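Local coordinates for hypothetical conserved protein TTC0263 (Thermus thermophilus, PDB 2PL2) that is of unknown function but folds into an all-helical tetratricopeptide-repeat array, a scaffold that in many relatives mediates protein-protein interactions, at residues E159-L162 and S163-R166. Numbering follows the deposited sequence.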
ATOM      1  N   GLU A 159     -14.476  -1.373  11.267  1.00 33.35           N
ATOM      2  CA  GLU A 159     -14.429  -0.437  10.146  1.00 34.67           C
ATOM      3  C   GLU A 159     -15.796  -0.161   9.567  1.00 32.21           C
ATOM      4  O   GLU A 159     -16.126   0.991   9.309  1.00 32.34           O
ATOM      5  CB  GLU A 159     -13.505  -0.966   9.049  1.00 38.91           C
ATOM      6  CG  GLU A 159     -12.063  -0.568   9.251  1.00 43.47           C
ATOM      7  CD  GLU A 159     -11.884   0.935   9.205  1.00 46.21           C
ATOM      8  OE1 GLU A 159     -12.146   1.523   8.139  1.00 47.75           O
ATOM      9  OE2 GLU A 159     -11.486   1.525  10.232  1.00 46.39           O
ATOM     10  N   LEU A 160     -16.588  -1.206   9.344  1.00 31.34           N
ATOM     11  CA  LEU A 160     -17.943  -0.999   8.816  1.00 31.67           C
ATOM     12  C   LEU A 160     -18.825  -0.227   9.815  1.00 32.47           C
ATOM     13  O   LEU A 160     -19.790   0.421   9.425  1.00 32.20           O
ATOM     14  CB  LEU A 160     -18.610  -2.334   8.478  1.00 31.72           C
ATOM     15  CG  LEU A 160     -20.073  -2.241   8.017  1.00 31.58           C
ATOM     16  CD1 LEU A 160     -20.195  -1.359   6.773  1.00 29.38           C
ATOM     17  CD2 LEU A 160     -20.617  -3.640   7.768  1.00 31.47           C
ATOM     18  N   TYR A 161     -18.491  -0.290  11.104  1.00 34.24           N
ATOM     19  CA  TYR A 161     -19.268   0.430  12.107  1.00 34.99           C
ATOM     20  C   TYR A 161     -18.923   1.908  12.132  1.00 36.78           C
ATOM     21  O   TYR A 161     -19.778   2.750  12.442  1.00 38.12           O
ATOM     22  CB  TYR A 161     -19.076  -0.189  13.487  1.00 32.50           C
ATOM     23  CG  TYR A 161     -19.828  -1.481  13.639  1.00 29.73           C
ATOM     24  CD1 TYR A 161     -21.067  -1.643  13.035  1.00 27.06           C
ATOM     25  CD2 TYR A 161     -19.312  -2.536  14.380  1.00 29.08           C
ATOM     26  CE1 TYR A 161     -21.774  -2.815  13.157  1.00 27.80           C
ATOM     27  CE2 TYR A 161     -20.019  -3.728  14.513  1.00 29.99           C
ATOM     28  CZ  TYR A 161     -21.254  -3.854  13.890  1.00 28.57           C
ATOM     29  OH  TYR A 161     -21.971  -5.013  13.969  1.00 29.30           O
ATOM     30  N   LEU A 162     -17.677   2.230  11.803  1.00 37.38           N
ATOM     31  CA  LEU A 162     -17.274   3.628  11.754  1.00 38.66           C
ATOM     32  C   LEU A 162     -17.947   4.267  10.544  1.00 40.71           C
ATOM     33  O   LEU A 162     -18.368   5.423  10.590  1.00 41.62           O
ATOM     34  CB  LEU A 162     -15.751   3.752  11.665  1.00 35.72           C
ATOM     35  CG  LEU A 162     -15.055   3.531  13.013  1.00 35.13           C
ATOM     36  CD1 LEU A 162     -13.560   3.681  12.875  1.00 34.39           C
ATOM     37  CD2 LEU A 162     -15.591   4.537  14.012  1.00 32.81           C
ATOM     38  N   SER A 163     -18.075   3.492   9.473  1.00 43.59           N
ATOM     39  CA  SER A 163     -18.713   3.960   8.243  1.00 45.85           C
ATOM     40  C   SER A 163     -20.210   4.180   8.465  1.00 47.32           C
ATOM     41  O   SER A 163     -20.790   5.133   7.940  1.00 47.88           O
ATOM     42  CB  SER A 163     -18.527   2.937   7.120  1.00 45.76           C
ATOM     43  OG  SER A 163     -19.410   1.838   7.286  1.00 46.64           O
ATOM     44  N   MET A 164     -20.828   3.285   9.237  1.00 47.32           N
ATOM     45  CA  MET A 164     -22.253   3.371   9.537  1.00 47.13           C
ATOM     46  C   MET A 164     -22.546   4.384  10.642  1.00 49.16           C
ATOM     47  O   MET A 164     -23.681   4.845  10.787  1.00 49.78           O
ATOM     48  CB  MET A 164     -22.803   1.998   9.955  1.00 44.13           C
ATOM     49  CG  MET A 164     -22.835   0.962   8.853  1.00 39.49           C
ATOM     50  SD  MET A 164     -23.571  -0.591   9.369  1.00 37.03           S
ATOM     51  CE  MET A 164     -22.207  -1.388   9.995  1.00 32.50           C
ATOM     52  N   GLY A 165     -21.528   4.725  11.426  1.00 50.31           N
ATOM     53  CA  GLY A 165     -21.731   5.681  12.497  1.00 50.26           C
ATOM     54  C   GLY A 165     -21.949   5.015  13.841  1.00 50.54           C
ATOM     55  O   GLY A 165     -22.286   5.689  14.820  1.00 51.14           O
ATOM     56  N   ARG A 166     -21.776   3.693  13.888  1.00 49.38           N
ATOM     57  CA  ARG A 166     -21.930   2.941  15.131  1.00 48.14           C
ATOM     58  C   ARG A 166     -20.591   2.918  15.869  1.00 46.08           C
ATOM     59  O   ARG A 166     -19.957   1.873  16.002  1.00 45.82           O
ATOM     60  CB  ARG A 166     -22.367   1.509  14.838  1.00 50.17           C
ATOM     61  CG  ARG A 166     -23.708   1.370  14.128  1.00 52.00           C
ATOM     62  CD  ARG A 166     -24.045  -0.108  13.984  1.00 54.79           C
ATOM     63  NE  ARG A 166     -25.311  -0.349  13.305  1.00 56.45           N
ATOM     64  CZ  ARG A 166     -25.856  -1.554  13.171  1.00 57.62           C
ATOM     65  NH1 ARG A 166     -25.240  -2.616  13.670  1.00 55.94           N
ATOM     66  NH2 ARG A 166     -27.015  -1.699  12.539  1.00 58.47           N
TER
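L160 O, on the last full turn of helix 151-164, accepts two bonds from the same face of its carbonyl plane. M164 N supplies the helical one (3.1 Å); S163 OG adds a side-chain bond of 2.6 Å to L160 O from above the plane. The hydroxyl reaches back because chi1 of S163 is 77°, setting OG between its own N and carbonyl carbon.

At the helix end Y161 O collects two weak backbone bonds, from G165 N (2.8 Å) and R166 N (2.6 Å), and G165 N also bonds L162 O weakly at 3.3 Å.

Among side chains, the extended R166 runs obliquely past the Y161 ring: R166 CD lies 3.5 Å from Y161 CD1, R166 NH1 3.5 Å from Y161 CE1, and guanidinium and ring planes differ by 14°. NH1 is also salt-bridged to E138, which weakly bonds Y161 OH, so one carboxylate on helix 134-147 links both groups. M164 CE approaches Y161 CD1 at 3.3 Å, oblique to the ring. Farther back on the helix, E159 OE2 is salt-bridged to R20 of the second subunit.

The weak 6-to-1 (R166 N to Y161 O) and 5-to-2 (G165 N to L162 O) bonds, the apolar Y161-R166 contact and G165 as positive-phi C' residue (phi 98°) fit a Schellman motif, here turning the chain between adjacent antiparallel helices of the tetratricopeptide-repeat array.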